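Local coordinates for protein Niban 2 (Homo sapiens, PDB 7CTP) that may suppress apoptosis and promote melanoma cell invasion, the part here carrying a PH domain and a largely helical remainder of the chain, at residues D210-Y215 against S237-E242; E406-L411 against Q430-H435. All blocks are in the same frame, centred on the assembly; numbering follows the deposited sequence.

Contact 1 of 2, residues D210-Y215 against S237-E242; sequences DAIRMY and SNLVME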
loop_
_atom_site.group_PDB
_atom_site.type_symbol
_atom_site.label_atom_id
_atom_site.label_comp_id
_atom_site.label_asym_id
_atom_site.label_seq_id
_atom_site.Cartn_x
_atom_site.Cartn_y
_atom_site.Cartn_z
ATOM N N ASP A 210 -6.816 -4.946 9.906
ATOM C CA ASP A 210 -7.501 -4.581 11.142
ATOM C C ASP A 210 -6.754 -5.100 12.363
ATOM O O ASP A 210 -6.675 -4.410 13.382
ATOM C CB ASP A 210 -8.942 -5.099 11.142
ATOM C CG ASP A 210 -9.858 -4.298 10.227
ATOM O OD1 ASP A 210 -9.614 -3.086 10.040
ATOM O OD2 ASP A 210 -10.819 -4.890 9.688
ATOM N N ALA A 211 -6.196 -6.312 12.292
ATOM C CA ALA A 211 -5.440 -6.818 13.433
ATOM C C ALA A 211 -4.203 -5.968 13.688
ATOM O O ALA A 211 -3.823 -5.743 14.845
ATOM C CB ALA A 211 -5.045 -8.281 13.217
ATOM N N ILE A 212 -3.545 -5.513 12.614
ATOM C CA ILE A 212 -2.380 -4.646 12.767
ATOM C C ILE A 212 -2.783 -3.374 13.490
ATOM O O ILE A 212 -2.103 -2.918 14.416
ATOM C CB ILE A 212 -1.754 -4.331 11.396
ATOM C CG1 ILE A 212 -0.982 -5.546 10.859
ATOM C CG2 ILE A 212 -0.836 -3.102 11.499
ATOM C CD1 ILE A 212 0.394 -5.750 11.526
ATOM N N ARG A 213 -3.905 -2.784 13.068
ATOM C CA ARG A 213 -4.348 -1.533 13.670
ATOM C C ARG A 213 -4.715 -1.733 15.135
ATOM O O ARG A 213 -4.355 -0.911 15.987
ATOM C CB ARG A 213 -5.530 -0.959 12.890
ATOM C CG ARG A 213 -6.044 0.365 13.463
ATOM C CD ARG A 213 -7.195 0.934 12.639
ATOM N NE ARG A 213 -8.219 -0.071 12.349
ATOM C CZ ARG A 213 -9.134 -0.499 13.213
ATOM N NH1 ARG A 213 -9.171 -0.017 14.446
ATOM N NH2 ARG A 213 -10.020 -1.413 12.834
ATOM N N MET A 214 -5.412 -2.836 15.452
ATOM C CA MET A 214 -5.813 -3.077 16.838
ATOM C C MET A 214 -4.621 -3.346 17.735
ATOM O O MET A 214 -4.613 -2.930 18.900
ATOM C CB MET A 214 -6.800 -4.246 16.945
ATOM C CG MET A 214 -8.012 -4.196 16.049
ATOM S SD MET A 214 -9.183 -2.910 16.497
ATOM C CE MET A 214 -8.785 -2.595 18.206
ATOM N N TYR A 215 -3.626 -4.080 17.230
ATOM C CA TYR A 215 -2.400 -4.269 17.994
ATOM C C TYR A 215 -1.723 -2.932 18.274
ATOM O O TYR A 215 -1.338 -2.644 19.414
ATOM C CB TYR A 215 -1.440 -5.215 17.263
ATOM C CG TYR A 215 -0.119 -5.381 17.998
ATOM C CD1 TYR A 215 0.920 -4.470 17.825
ATOM C CD2 TYR A 215 0.071 -6.419 18.899
ATOM C CE1 TYR A 215 2.105 -4.593 18.509
ATOM C CE2 TYR A 215 1.276 -6.551 19.589
ATOM C CZ TYR A 215 2.277 -5.631 19.395
ATOM O OH TYR A 215 3.476 -5.753 20.080
ATOM N N SER A 237 7.118 -7.722 9.961
ATOM C CA SER A 237 8.508 -7.399 10.260
ATOM C C SER A 237 8.661 -5.925 10.614
ATOM O O SER A 237 9.398 -5.581 11.543
ATOM C CB SER A 237 9.395 -7.753 9.071
ATOM O OG SER A 237 9.235 -9.116 8.728
ATOM N N ASN A 238 7.968 -5.044 9.884
ATOM C CA ASN A 238 7.983 -3.624 10.221
ATOM C C ASN A 238 7.411 -3.386 11.616
ATOM O O ASN A 238 7.913 -2.537 12.362
ATOM C CB ASN A 238 7.186 -2.808 9.202
ATOM C CG ASN A 238 7.785 -2.823 7.797
ATOM O OD1 ASN A 238 8.973 -3.127 7.590
ATOM N ND2 ASN A 238 6.951 -2.483 6.813
ATOM N N LEU A 239 6.326 -4.088 11.959
ATOM C CA LEU A 239 5.723 -3.960 13.286
ATOM C C LEU A 239 6.719 -4.302 14.385
ATOM O O LEU A 239 6.861 -3.559 15.368
ATOM C CB LEU A 239 4.504 -4.873 13.379
ATOM C CG LEU A 239 3.619 -4.769 14.622
ATOM C CD1 LEU A 239 2.829 -3.456 14.610
ATOM C CD2 LEU A 239 2.679 -5.961 14.648
ATOM N N VAL A 240 7.389 -5.454 14.248
ATOM C CA VAL A 240 8.384 -5.881 15.232
ATOM C C VAL A 240 9.535 -4.883 15.313
ATOM O O VAL A 240 9.953 -4.494 16.411
ATOM C CB VAL A 240 8.893 -7.296 14.903
ATOM C CG1 VAL A 240 10.059 -7.677 15.831
ATOM C CG2 VAL A 240 7.765 -8.309 15.037
ATOM N N MET A 241 10.087 -4.479 14.160
ATOM C CA MET A 241 11.224 -3.553 14.176
ATOM C C MET A 241 10.854 -2.221 14.814
ATOM O O MET A 241 11.664 -1.628 15.539
ATOM C CB MET A 241 11.759 -3.317 12.764
ATOM C CG MET A 241 12.381 -4.543 12.091
ATOM S SD MET A 241 13.782 -5.256 12.984
ATOM C CE MET A 241 15.005 -3.947 12.800
ATOM N N GLU A 242 9.642 -1.728 14.548
ATOM C CA GLU A 242 9.213 -0.479 15.171
ATOM C C GLU A 242 9.238 -0.597 16.687
ATOM O O GLU A 242 9.676 0.322 17.390
ATOM C CB GLU A 242 7.815 -0.101 14.682
ATOM C CG GLU A 242 7.181 1.083 15.423
ATOM C CD GLU A 242 5.748 1.358 14.981
ATOM O OE1 GLU A 242 4.926 0.418 14.923
ATOM O OE2 GLU A 242 5.451 2.532 14.682
#
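L239 reaches from helix 232-252 onto helix 204-218 and meets two side chains there, I212 and Y215, all three buried. Its CG stands anti to the backbone N (chi1 -173°), which carries both methyls across the gap. CD2 lies 3.9 Å from I212 CD1, the two side chains running past one another in opposite senses. The same CD2 and its partner CD1 each come within 3.9 Å of Y215 CD1, and the isopropyl end lies along the CD1-CE1 side of the ring, at an oblique approach. Dispersion therefore carries the contact, and its area is small, 151 Å². The closest CA pair, I212 and L239, is 8.1 Å apart, a span bridged by the side chains. I212 also touches F27, and Y215 touches I23, so helix 10-48 shares this apolar patch.

Against this buried packing stands the partly exposed side, where D210, R213 and E242 carry polar bonds. Y215 OH is hydrogen-bonded to E243, and E242 forms a salt bridge with R216. R213 points away from L239; its NH2 forms a salt bridge with D210 OD1, at 3.3 Å and 164°, in the guanidinium plane but from 59° above the carboxylate plane, while NH1 pairs with E537 of helix 532-555. One leucine laid between residues i and i+3 of a neighbouring helix is the side-to-side apolar packing of an alpha-helical bundle.

Contact 2 of 2, residues E406-L411 against Q430-H435; sequences EKMESL and QRAQIH
Q433 NE2 is held by two acceptors: the backbone O of Y405, and a water at 3.0 Å that in turn donates to E409 OE1 at 3.1 Å. This is loop-on-helix packing, in which the turn following helix 402-405 lies against helix 422-455, and the glutamine amide is the polar tie between them. Its other end is fixed as well, because Q433 OE1 accepts from R191 NE of helix 176-194. With both amide atoms engaged, its partners are consistent with the NH2 facing the loop and the oxygen facing R191. Beyond CG the Q433 chain is extended (chi2 175°), which carries the amide alongside M408 until NE2 stands 3.9 Å from M408 CB. The direct distance from E409 OE1 to Q433 NE2 is 4.4 Å, too long for a bond, so the water closes the gap on the exposed side, where E409 lies.

The loop itself is shaped by two i+3 to i backbone bonds, E409 N to E406 O and L411 N to M408 O; in the second, E409 and S410 have the backbone angles of a type I turn. M408, buried, points from this turn toward the helix. Its aliphatic part passes Q433 in the opposite direction, CG lying 4.0 Å from Q433 CG. T353 of helix 342-378 and M436, one helical turn beyond A432, also touch M408, while F490 of helix 464-511 touches A432, so helices 342-378, 422-455 and 464-511 meet around this loop. Bends at chi2 (-51°) and chi3 (-56°) curl the thioether over the A432 methyl, bringing SD to 3.8 Å and CE to 3.7 Å from A432 CB.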
loop_
_atom_site.group_PDB
_atom_site.type_symbol
_atom_site.label_atom_id
_atom_site.label_comp_id
_atom_site.label_asym_id
_atom_site.label_seq_id
_atom_site.Cartn_x
_atom_site.Cartn_y
_atom_site.Cartn_z
ATOM N N GLU A 406 2.396 11.970 -11.144
ATOM C CA GLU A 406 2.948 13.248 -10.693
ATOM C C GLU A 406 1.880 14.174 -10.119
ATOM O O GLU A 406 2.196 15.044 -9.297
ATOM C CB GLU A 406 3.670 13.944 -11.852
ATOM C CG GLU A 406 4.481 15.195 -11.453
ATOM C CD GLU A 406 3.674 16.491 -11.509
ATOM O OE1 GLU A 406 2.558 16.500 -12.078
ATOM O OE2 GLU A 406 4.171 17.511 -10.979
ATOM N N LYS A 407 0.617 14.013 -10.534
ATOM C CA LYS A 407 -0.439 14.889 -10.027
ATOM C C LYS A 407 -0.601 14.765 -8.517
ATOM O O LYS A 407 -1.071 15.705 -7.866
ATOM C CB LYS A 407 -1.768 14.593 -10.726
ATOM C CG LYS A 407 -1.758 14.816 -12.232
ATOM C CD LYS A 407 -1.433 16.268 -12.588
ATOM C CE LYS A 407 -1.711 16.526 -14.070
ATOM N NZ LYS A 407 -1.018 17.760 -14.560
ATOM N N MET A 408 -0.202 13.632 -7.935
ATOM C CA MET A 408 -0.372 13.445 -6.495
ATOM C C MET A 408 0.736 14.070 -5.668
ATOM O O MET A 408 0.572 14.195 -4.453
ATOM C CB MET A 408 -0.453 11.956 -6.137
ATOM C CG MET A 408 -1.664 11.235 -6.688
ATOM S SD MET A 408 -3.228 12.051 -6.338
ATOM C CE MET A 408 -3.197 12.176 -4.552
ATOM N N GLU A 409 1.855 14.469 -6.274
ATOM C CA GLU A 409 2.968 14.906 -5.441
ATOM C C GLU A 409 2.725 16.265 -4.801
ATOM O O GLU A 409 3.442 16.621 -3.863
ATOM C CB GLU A 409 4.274 14.888 -6.235
ATOM C CG GLU A 409 4.781 13.456 -6.398
ATOM C CD GLU A 409 5.492 13.210 -7.701
ATOM O OE1 GLU A 409 5.338 12.100 -8.248
ATOM O OE2 GLU A 409 6.230 14.103 -8.163
ATOM N N SER A 410 1.711 17.006 -5.243
ATOM C CA SER A 410 1.331 18.232 -4.547
ATOM C C SER A 410 0.413 17.983 -3.352
ATOM O O SER A 410 0.037 18.941 -2.664
ATOM C CB SER A 410 0.668 19.210 -5.525
ATOM O OG SER A 410 -0.547 18.694 -6.040
ATOM N N LEU A 411 0.048 16.731 -3.078
ATOM C CA LEU A 411 -0.845 16.447 -1.961
ATOM C C LEU A 411 -0.182 16.817 -0.646
ATOM O O LEU A 411 0.964 16.438 -0.391
ATOM C CB LEU A 411 -1.230 14.968 -1.937
ATOM C CG LEU A 411 -2.048 14.565 -0.705
ATOM C CD1 LEU A 411 -3.366 15.325 -0.675
ATOM C CD2 LEU A 411 -2.278 13.065 -0.646
ATOM N N GLN A 430 0.149 6.943 -2.338
ATOM C CA GLN A 430 0.373 5.595 -2.849
ATOM C C GLN A 430 -0.942 4.951 -3.273
ATOM O O GLN A 430 -1.045 4.382 -4.366
ATOM C CB GLN A 430 1.093 4.761 -1.786
ATOM C CG GLN A 430 0.872 3.244 -1.841
ATOM C CD GLN A 430 1.906 2.516 -2.697
ATOM O OE1 GLN A 430 3.072 2.928 -2.791
ATOM N NE2 GLN A 430 1.490 1.407 -3.296
ATOM N N ARG A 431 -1.973 5.061 -2.429
ATOM C CA ARG A 431 -3.253 4.437 -2.755
ATOM C C ARG A 431 -3.894 5.099 -3.966
ATOM O O ARG A 431 -4.414 4.408 -4.846
ATOM C CB ARG A 431 -4.194 4.485 -1.553
ATOM C CG ARG A 431 -3.653 3.755 -0.337
ATOM C CD ARG A 431 -4.717 2.950 0.385
ATOM N NE ARG A 431 -4.169 2.280 1.563
ATOM C CZ ARG A 431 -4.624 2.458 2.800
ATOM N NH1 ARG A 431 -4.064 1.803 3.815
ATOM N NH2 ARG A 431 -5.641 3.287 3.019
ATOM N N ALA A 432 -3.843 6.432 -4.045
ATOM C CA ALA A 432 -4.412 7.117 -5.209
ATOM C C ALA A 432 -3.731 6.679 -6.503
ATOM O O ALA A 432 -4.394 6.487 -7.532
ATOM C CB ALA A 432 -4.311 8.634 -5.036
ATOM N N GLN A 433 -2.406 6.518 -6.474
ATOM C CA GLN A 433 -1.680 6.140 -7.684
ATOM C C GLN A 433 -2.007 4.711 -8.098
ATOM O O GLN A 433 -2.135 4.417 -9.294
ATOM C CB GLN A 433 -0.179 6.323 -7.468
ATOM C CG GLN A 433 0.188 7.789 -7.275
ATOM C CD GLN A 433 1.650 8.017 -6.951
ATOM O OE1 GLN A 433 2.338 7.133 -6.438
ATOM N NE2 GLN A 433 2.130 9.227 -7.239
ATOM N N ILE A 434 -2.177 3.811 -7.127
ATOM C CA ILE A 434 -2.559 2.441 -7.470
ATOM C C ILE A 434 -3.934 2.421 -8.132
ATOM O O ILE A 434 -4.150 1.708 -9.122
ATOM C CB ILE A 434 -2.507 1.535 -6.221
ATOM C CG1 ILE A 434 -1.058 1.135 -5.909
ATOM C CG2 ILE A 434 -3.356 0.277 -6.416
ATOM C CD1 ILE A 434 -0.384 0.298 -6.982
ATOM N N HIS A 435 -4.878 3.215 -7.612
ATOM C CA HIS A 435 -6.185 3.314 -8.256
ATOM C C HIS A 435 -6.053 3.829 -9.685
ATOM O O HIS A 435 -6.762 3.365 -10.585
ATOM C CB HIS A 435 -7.127 4.229 -7.471
ATOM C CG HIS A 435 -7.619 3.658 -6.176
ATOM N ND1 HIS A 435 -8.277 2.449 -6.091
ATOM C CD2 HIS A 435 -7.583 4.155 -4.916
ATOM C CE1 HIS A 435 -8.603 2.215 -4.830
ATOM N NE2 HIS A 435 -8.194 3.236 -4.097
HETATM O O HOH W 1 5.095 9.198 -7.195
#

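Contact 1 closes before contact 2 opens along the chain: first helices 204-218 and 232-252, then the loop after helix 402-405 with helix 422-455. Their centres are 25 Å apart and their nearest atoms about 9 Å, so they do not touch and share no helix. The segment between helices 204-218 and 232-252 relates them, since L228 touches I212 of contact 1 and R431 of contact 2. Contact 1 borders helices 10-48 and 260-337, whereas contact 2 borders helices 342-378 and 464-511 and is hydrogen-bonded to R191 of helix 176-194. Together they show separate parts of the helical body packed beside the PH domain.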